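PDB 3R6N: desmoplakin from Homo sapiens, which probably links intermediate filaments to the desmosome in cell adhesion, its plakin domain including a rigid stretch of four spectrin repeats with an inserted SH3 domain. Local coordinates for residues 237-248 against 360-371. Residues are numbered along the deposited sequence; the frame is centred on the assembly and turned at random.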
ATOM      1  N   LEU A 237      14.936 -27.876 -43.377  1.00122.29           N
ATOM      2  CA  LEU A 237      15.828 -27.203 -42.436  1.00116.47           C
ATOM      3  C   LEU A 237      15.726 -25.686 -42.530  1.00120.69           C
ATOM      4  O   LEU A 237      15.509 -25.003 -41.529  1.00120.50           O
ATOM      5  CB  LEU A 237      17.277 -27.629 -42.671  1.00108.94           C
ATOM      6  CG  LEU A 237      17.705 -28.978 -42.103  1.00102.97           C
ATOM      7  CD1 LEU A 237      19.121 -29.307 -42.543  1.00 96.92           C
ATOM      8  CD2 LEU A 237      17.599 -28.967 -40.586  1.00100.29           C
ATOM      9  N   LEU A 238      15.891 -25.165 -43.741  1.00111.88           N
ATOM     10  CA  LEU A 238      15.878 -23.723 -43.963  1.00111.57           C
ATOM     11  C   LEU A 238      14.572 -23.086 -43.491  1.00113.79           C
ATOM     12  O   LEU A 238      14.550 -21.925 -43.085  1.00113.02           O
ATOM     13  CB  LEU A 238      16.128 -23.408 -45.439  1.00112.65           C
ATOM     14  CG  LEU A 238      17.422 -23.975 -46.028  1.00110.59           C
ATOM     15  CD1 LEU A 238      17.583 -23.542 -47.474  1.00111.80           C
ATOM     16  CD2 LEU A 238      18.624 -23.543 -45.202  1.00106.92           C
ATOM     17  N   GLU A 239      13.489 -23.856 -43.546  1.00154.09           N
ATOM     18  CA  GLU A 239      12.179 -23.378 -43.120  1.00156.61           C
ATOM     19  C   GLU A 239      12.043 -23.446 -41.604  1.00155.05           C
ATOM     20  O   GLU A 239      11.402 -22.592 -40.990  1.00155.52           O
ATOM     21  CB  GLU A 239      11.074 -24.195 -43.793  1.00160.58           C
ATOM     22  CG  GLU A 239      11.035 -24.042 -45.306  1.00162.71           C
ATOM     23  CD  GLU A 239      10.484 -25.270 -46.008  1.00165.48           C
ATOM     24  OE1 GLU A 239      10.410 -26.340 -45.367  1.00165.14           O
ATOM     25  OE2 GLU A 239      10.131 -25.166 -47.203  1.00168.13           O
ATOM     26  N   GLN A 240      12.650 -24.467 -41.008  1.00125.20           N
ATOM     27  CA  GLN A 240      12.679 -24.604 -39.556  1.00123.56           C
ATOM     28  C   GLN A 240      13.501 -23.489 -38.930  1.00120.44           C
ATOM     29  O   GLN A 240      13.144 -22.949 -37.886  1.00119.84           O
ATOM     30  CB  GLN A 240      13.263 -25.957 -39.156  1.00122.03           C
ATOM     31  CG  GLN A 240      12.273 -27.109 -39.215  1.00125.03           C
ATOM     32  CD  GLN A 240      11.321 -27.120 -38.033  1.00126.76           C
ATOM     33  OE1 GLN A 240      10.679 -26.113 -37.724  1.00127.25           O
ATOM     34  NE2 GLN A 240      11.230 -28.264 -37.359  1.00123.40           N
ATOM     35  N   ILE A 241      14.612 -23.153 -39.578  1.00 89.37           N
ATOM     36  CA  ILE A 241      15.479 -22.080 -39.115  1.00 86.56           C
ATOM     37  C   ILE A 241      14.769 -20.732 -39.164  1.00 87.64           C
ATOM     38  O   ILE A 241      14.975 -19.881 -38.301  1.00 85.98           O
ATOM     39  CB  ILE A 241      16.765 -22.000 -39.951  1.00 84.77           C
ATOM     40  CG1 ILE A 241      17.636 -23.227 -39.696  1.00 79.05           C
ATOM     41  CG2 ILE A 241      17.543 -20.743 -39.617  1.00 82.50           C
ATOM     42  CD1 ILE A 241      18.997 -23.134 -40.333  1.00 74.73           C
ATOM     43  N   LYS A 242      13.932 -20.540 -40.176  1.00135.70           N
ATOM     44  CA  LYS A 242      13.190 -19.292 -40.309  1.00137.33           C
ATOM     45  C   LYS A 242      12.180 -19.127 -39.179  1.00138.19           C
ATOM     46  O   LYS A 242      12.042 -18.042 -38.615  1.00137.61           O
ATOM     47  CB  LYS A 242      12.514 -19.197 -41.678  1.00140.76           C
ATOM     48  CG  LYS A 242      13.493 -18.941 -42.812  1.00139.97           C
ATOM     49  CD  LYS A 242      12.808 -18.908 -44.165  1.00143.55           C
ATOM     50  CE  LYS A 242      13.826 -18.708 -45.281  1.00142.67           C
ATOM     51  NZ  LYS A 242      13.212 -18.801 -46.635  1.00146.14           N
ATOM     52  N   GLU A 243      11.478 -20.206 -38.844  1.00126.47           N
ATOM     53  CA  GLU A 243      10.575 -20.187 -37.701  1.00127.15           C
ATOM     54  C   GLU A 243      11.371 -20.042 -36.409  1.00123.62           C
ATOM     55  O   GLU A 243      10.944 -19.376 -35.468  1.00123.25           O
ATOM     56  CB  GLU A 243       9.728 -21.459 -37.649  1.00129.53           C
ATOM     57  CG  GLU A 243       8.493 -21.421 -38.528  1.00133.81           C
ATOM     58  CD  GLU A 243       7.612 -22.642 -38.336  1.00136.27           C
ATOM     59  OE1 GLU A 243       7.958 -23.716 -38.877  1.00136.55           O
ATOM     60  OE2 GLU A 243       6.579 -22.531 -37.640  1.00138.00           O
ATOM     61  N   LEU A 244      12.540 -20.670 -36.379  1.00 98.56           N
ATOM     62  CA  LEU A 244      13.397 -20.647 -35.206  1.00 95.41           C
ATOM     63  C   LEU A 244      13.888 -19.232 -34.917  1.00 93.56           C
ATOM     64  O   LEU A 244      14.295 -18.925 -33.799  1.00 91.47           O
ATOM     65  CB  LEU A 244      14.587 -21.584 -35.412  1.00 93.61           C
ATOM     66  CG  LEU A 244      15.386 -21.984 -34.174  1.00 87.29           C
ATOM     67  CD1 LEU A 244      14.575 -22.933 -33.307  1.00 86.88           C
ATOM     68  CD2 LEU A 244      16.699 -22.626 -34.586  1.00 81.79           C
ATOM     69  N   GLU A 245      13.857 -18.374 -35.929  1.00109.11           N
ATOM     70  CA  GLU A 245      14.306 -16.997 -35.762  1.00107.73           C
ATOM     71  C   GLU A 245      13.152 -16.085 -35.358  1.00109.56           C
ATOM     72  O   GLU A 245      13.364 -15.025 -34.771  1.00108.30           O
ATOM     73  CB  GLU A 245      15.000 -16.493 -37.028  1.00107.74           C
ATOM     74  CG  GLU A 245      16.200 -17.341 -37.423  1.00105.80           C
ATOM     75  CD  GLU A 245      17.087 -16.676 -38.454  1.00105.21           C
ATOM     76  OE1 GLU A 245      17.327 -15.456 -38.335  1.00104.44           O
ATOM     77  OE2 GLU A 245      17.549 -17.375 -39.382  1.00105.59           O
ATOM     78  N   LYS A 246      11.930 -16.507 -35.667  1.00104.76           N
ATOM     79  CA  LYS A 246      10.747 -15.813 -35.174  1.00106.73           C
ATOM     80  C   LYS A 246      10.643 -16.040 -33.675  1.00105.04           C
ATOM     81  O   LYS A 246      10.214 -15.161 -32.931  1.00104.99           O
ATOM     82  CB  LYS A 246       9.477 -16.325 -35.860  1.00110.73           C
ATOM     83  CG  LYS A 246       8.881 -15.374 -36.887  1.00113.65           C
ATOM     84  CD  LYS A 246       9.618 -15.447 -38.214  1.00113.86           C
ATOM     85  CE  LYS A 246       8.924 -14.609 -39.279  1.00117.42           C
ATOM     86  NZ  LYS A 246       9.518 -14.820 -40.632  1.00118.13           N
ATOM     87  N   GLU A 247      11.048 -17.230 -33.243  1.00105.99           N
ATOM     88  CA  GLU A 247      10.991 -17.606 -31.836  1.00104.54           C
ATOM     89  C   GLU A 247      11.897 -16.730 -30.986  1.00101.40           C
ATOM     90  O   GLU A 247      11.505 -16.281 -29.911  1.00100.84           O
ATOM     91  CB  GLU A 247      11.385 -19.071 -31.659  1.00104.05           C
ATOM     92  CG  GLU A 247      10.418 -20.065 -32.285  1.00107.29           C
ATOM     93  CD  GLU A 247       9.265 -20.422 -31.367  1.00108.95           C
ATOM     94  OE1 GLU A 247       9.151 -19.811 -30.283  1.00107.72           O
ATOM     95  OE2 GLU A 247       8.476 -21.323 -31.730  1.00111.56           O
ATOM     96  N   ARG A 248      13.113 -16.495 -31.466  1.00116.29           N
ATOM     97  CA  ARG A 248      14.069 -15.686 -30.721  1.00113.43           C
ATOM     98  C   ARG A 248      13.513 -14.294 -30.460  1.00113.95           C
ATOM     99  O   ARG A 248      13.683 -13.739 -29.374  1.00112.36           O
ATOM    100  CB  ARG A 248      15.411 -15.593 -31.452  1.00111.72           C
ATOM    101  CG  ARG A 248      16.471 -14.834 -30.668  1.00108.91           C
ATOM    102  CD  ARG A 248      17.749 -14.653 -31.465  1.00107.54           C
ATOM    103  NE  ARG A 248      18.689 -13.758 -30.791  1.00105.24           N
ATOM    104  CZ  ARG A 248      19.542 -14.145 -29.847  1.00103.17           C
ATOM    105  NH1 ARG A 248      19.577 -15.413 -29.462  1.00101.48           N
ATOM    106  NH2 ARG A 248      20.360 -13.264 -29.289  1.00101.37           N
ATOM    107  N   TRP A 360      17.903 -22.482 -27.071  1.00 91.07           N
ATOM    108  CA  TRP A 360      17.757 -21.896 -28.394  1.00 89.83           C
ATOM    109  C   TRP A 360      19.101 -21.888 -29.105  1.00 89.51           C
ATOM    110  O   TRP A 360      19.202 -22.285 -30.263  1.00 89.23           O
ATOM    111  CB  TRP A 360      17.213 -20.471 -28.290  1.00 88.88           C
ATOM    112  CG  TRP A 360      16.757 -19.895 -29.601  1.00 88.12           C
ATOM    113  CD1 TRP A 360      15.480 -19.861 -30.079  1.00 88.57           C
ATOM    114  CD2 TRP A 360      17.574 -19.265 -30.600  1.00 87.22           C
ATOM    115  NE1 TRP A 360      15.450 -19.252 -31.310  1.00 88.17           N
ATOM    116  CE2 TRP A 360      16.722 -18.876 -31.653  1.00 87.18           C
ATOM    117  CE3 TRP A 360      18.943 -18.989 -30.705  1.00 86.74           C
ATOM    118  CZ2 TRP A 360      17.190 -18.231 -32.794  1.00 86.55           C
ATOM    119  CZ3 TRP A 360      19.404 -18.350 -31.840  1.00 85.94           C
ATOM    120  CH2 TRP A 360      18.531 -17.977 -32.868  1.00 85.78           C
ATOM    121  N   ASN A 361      20.134 -21.436 -28.400  1.00 97.00           N
ATOM    122  CA  ASN A 361      21.478 -21.381 -28.967  1.00 97.08           C
ATOM    123  C   ASN A 361      21.964 -22.744 -29.449  1.00 98.08           C
ATOM    124  O   ASN A 361      22.639 -22.843 -30.471  1.00 97.82           O
ATOM    125  CB  ASN A 361      22.474 -20.793 -27.964  1.00 98.05           C
ATOM    126  CG  ASN A 361      22.417 -19.279 -27.904  1.00 96.88           C
ATOM    127  OD1 ASN A 361      21.950 -18.625 -28.838  1.00 95.29           O
ATOM    128  ND2 ASN A 361      22.900 -18.714 -26.804  1.00 97.92           N
ATOM    129  N   GLN A 362      21.616 -23.792 -28.712  1.00 91.85           N
ATOM    130  CA  GLN A 362      22.039 -25.141 -29.062  1.00 93.00           C
ATOM    131  C   GLN A 362      21.305 -25.641 -30.306  1.00 92.13           C
ATOM    132  O   GLN A 362      21.928 -26.148 -31.235  1.00 92.25           O
ATOM    133  CB  GLN A 362      21.824 -26.101 -27.889  1.00 94.80           C
ATOM    134  CG  GLN A 362      22.534 -27.443 -28.037  1.00 96.51           C
ATOM    135  CD  GLN A 362      24.014 -27.375 -27.693  1.00 98.23           C
ATOM    136  OE1 GLN A 362      24.855 -27.101 -28.550  1.00 97.87           O
ATOM    137  NE2 GLN A 362      24.337 -27.633 -26.429  1.00100.48           N
ATOM    138  N   LEU A 363      19.985 -25.490 -30.323  1.00 92.13           N
ATOM    139  CA  LEU A 363      19.182 -25.908 -31.470  1.00 91.88           C
ATOM    140  C   LEU A 363      19.552 -25.144 -32.732  1.00 90.86           C
ATOM    141  O   LEU A 363      19.473 -25.677 -33.836  1.00 91.07           O
ATOM    142  CB  LEU A 363      17.690 -25.720 -31.194  1.00 91.97           C
ATOM    143  CG  LEU A 363      17.068 -26.489 -30.028  1.00 93.06           C
ATOM    144  CD1 LEU A 363      15.581 -26.177 -29.930  1.00 93.25           C
ATOM    145  CD2 LEU A 363      17.295 -27.984 -30.179  1.00 94.22           C
ATOM    146  N   TYR A 364      19.943 -23.886 -32.569  1.00 83.76           N
ATOM    147  CA  TYR A 364      20.274 -23.038 -33.704  1.00 82.82           C
ATOM    148  C   TYR A 364      21.533 -23.542 -34.397  1.00 83.04           C
ATOM    149  O   TYR A 364      21.494 -23.960 -35.553  1.00 83.16           O
ATOM    150  CB  TYR A 364      20.477 -21.598 -33.240  1.00 81.86           C
ATOM    151  CG  TYR A 364      20.600 -20.585 -34.357  1.00 78.55           C
ATOM    152  CD1 TYR A 364      19.512 -20.278 -35.167  1.00 78.59           C
ATOM    153  CD2 TYR A 364      21.797 -19.915 -34.585  1.00 77.98           C
ATOM    154  CE1 TYR A 364      19.615 -19.345 -36.181  1.00 78.09           C
ATOM    155  CE2 TYR A 364      21.909 -18.978 -35.598  1.00 77.21           C
ATOM    156  CZ  TYR A 364      20.816 -18.697 -36.392  1.00 77.26           C
ATOM    157  OH  TYR A 364      20.922 -17.765 -37.401  1.00 75.57           O
ATOM    158  N   ILE A 365      22.645 -23.505 -33.673  1.00 94.70           N
ATOM    159  CA  ILE A 365      23.926 -23.928 -34.221  1.00 95.25           C
ATOM    160  C   ILE A 365      23.869 -25.375 -34.683  1.00 96.24           C
ATOM    161  O   ILE A 365      24.566 -25.758 -35.617  1.00 96.46           O
ATOM    162  CB  ILE A 365      25.063 -23.752 -33.199  1.00 96.34           C
ATOM    163  CG1 ILE A 365      24.830 -24.650 -31.985  1.00 97.86           C
ATOM    164  CG2 ILE A 365      25.178 -22.295 -32.774  1.00 95.48           C
ATOM    165  CD1 ILE A 365      25.757 -24.353 -30.826  1.00 99.45           C
ATOM    166  N   ASN A 366      23.036 -26.177 -34.026  1.00103.08           N
ATOM    167  CA  ASN A 366      22.842 -27.559 -34.440  1.00104.08           C
ATOM    168  C   ASN A 366      22.332 -27.632 -35.867  1.00103.59           C
ATOM    169  O   ASN A 366      22.859 -28.383 -36.686  1.00104.16           O
ATOM    170  CB  ASN A 366      21.877 -28.286 -33.503  1.00104.84           C
ATOM    171  CG  ASN A 366      22.588 -28.970 -32.353  1.00106.34           C
ATOM    172  OD1 ASN A 366      23.745 -29.373 -32.475  1.00107.34           O
ATOM    173  ND2 ASN A 366      21.895 -29.109 -31.228  1.00106.85           N
ATOM    174  N   MET A 367      21.309 -26.843 -36.167  1.00 89.72           N
ATOM    175  CA  MET A 367      20.746 -26.824 -37.509  1.00 89.83           C
ATOM    176  C   MET A 367      21.655 -26.088 -38.487  1.00 89.14           C
ATOM    177  O   MET A 367      21.844 -26.533 -39.617  1.00 89.67           O
ATOM    178  CB  MET A 367      19.348 -26.213 -37.496  1.00 89.90           C
ATOM    179  CG  MET A 367      18.420 -26.899 -36.511  1.00 90.66           C
ATOM    180  SD  MET A 367      16.685 -26.827 -36.980  1.00 91.93           S
ATOM    181  CE  MET A 367      16.437 -25.059 -37.095  1.00 91.00           C
ATOM    182  N   LYS A 368      22.225 -24.971 -38.049  1.00 92.89           N
ATOM    183  CA  LYS A 368      23.145 -24.214 -38.890  1.00 92.26           C
ATOM    184  C   LYS A 368      24.288 -25.094 -39.386  1.00 92.95           C
ATOM    185  O   LYS A 368      24.799 -24.907 -40.493  1.00 92.88           O
ATOM    186  CB  LYS A 368      23.685 -22.990 -38.143  1.00 91.31           C
ATOM    187  CG  LYS A 368      22.915 -21.705 -38.432  1.00 90.42           C
ATOM    188  CD  LYS A 368      23.120 -21.256 -39.876  1.00 90.31           C
ATOM    189  CE  LYS A 368      21.912 -20.500 -40.422  1.00 90.42           C
ATOM    190  NZ  LYS A 368      21.659 -19.222 -39.703  1.00 89.48           N
ATOM    191  N   SER A 369      24.682 -26.058 -38.562  1.00 92.94           N
ATOM    192  CA  SER A 369      25.760 -26.967 -38.918  1.00 93.98           C
ATOM    193  C   SER A 369      25.243 -28.078 -39.815  1.00 94.69           C
ATOM    194  O   SER A 369      25.982 -28.616 -40.634  1.00 95.29           O
ATOM    195  CB  SER A 369      26.399 -27.567 -37.666  1.00 95.17           C
ATOM    196  OG  SER A 369      25.517 -28.480 -37.038  1.00 95.76           O
ATOM    197  N   LEU A 370      23.973 -28.428 -39.654  1.00103.94           N
ATOM    198  CA  LEU A 370      23.380 -29.461 -40.488  1.00104.95           C
ATOM    199  C   LEU A 370      23.146 -28.920 -41.891  1.00104.86           C
ATOM    200  O   LEU A 370      23.053 -29.680 -42.853  1.00105.89           O
ATOM    201  CB  LEU A 370      22.071 -29.965 -39.886  1.00105.48           C
ATOM    202  CG  LEU A 370      21.465 -31.157 -40.630  1.00106.87           C
ATOM    203  CD1 LEU A 370      22.441 -32.324 -40.645  1.00107.63           C
ATOM    204  CD2 LEU A 370      20.139 -31.567 -40.015  1.00107.62           C
ATOM    205  N   VAL A 371      23.058 -27.597 -42.000  1.00 79.76           N
ATOM    206  CA  VAL A 371      22.884 -26.949 -43.294  1.00 79.89           C
ATOM    207  C   VAL A 371      24.215 -26.840 -44.028  1.00 79.66           C
ATOM    208  O   VAL A 371      24.282 -27.045 -45.239  1.00 78.93           O
ATOM    209  CB  VAL A 371      22.262 -25.544 -43.155  1.00 77.31           C
ATOM    210  CG1 VAL A 371      22.135 -24.885 -44.517  1.00 76.94           C
ATOM    211  CG2 VAL A 371      20.903 -25.629 -42.482  1.00 77.57           C
TER
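With its CG anti to the backbone N (chi1 -168°), Trp-360 carries its indole across to the helix of residues 237-248, and Arg-248, likewise anti (chi1 -176°) and extended from CG to NE, lies along one face of that indole. The Arg-248 methylenes do the covering: CD stands 4.0 Å from the centroid of the six-membered ring of Trp-360, a CH-pi contact, while the guanidinium carbon CZ of Arg-248 is 5.1 Å from that centroid, so any cation-pi attraction is at most weak. A long aliphatic stem suits this place, greasy over the ring and charged at its end. At the indole edge, NE1 of Trp-360 donates a bent hydrogen bond of 2.8 Å to the backbone O of Leu-244, which lies near the ring plane.

Leu-244 fits as a knob among Trp-360, Leu-363, Tyr-364 and Met-367. Its CD2 meets the edge of the Tyr-364 ring, 3.7 Å from Tyr-364 CD1, and also touches Met-367 CE tip to tip. Bent at chi3, the flexible methionine turns that methyl back between the Leu-244 branch and Ile-241, where CE reaches Ile-241 CG1; Met-367 is itself a knob, among Leu-237, Gln-240, Ile-241 and Leu-244. Further along, Ile-241, a third knob, among Tyr-364, Met-367, Lys-368 and Val-371, brings CD1 tip to tip with Val-371 CG2 at 3.8 Å, and Leu-237 crosses Leu-370 at about a right angle, Leu-237 CD1 to Leu-370 CD2 3.5 Å.

The two helices run nearly antiparallel, their segment axes 10.2 Å apart, and pack directly on each other as in a spectrin-type helical bundle, although the SH3 domain lies between them in the sequence; Ile-222 of helix 167-225 touches Glu-247 and Leu-363. Apolar side chains, three of them knobs, therefore supply most of the contact, while the indole N-H, itself in a buried residue, finds its acceptor in the partner helix's backbone.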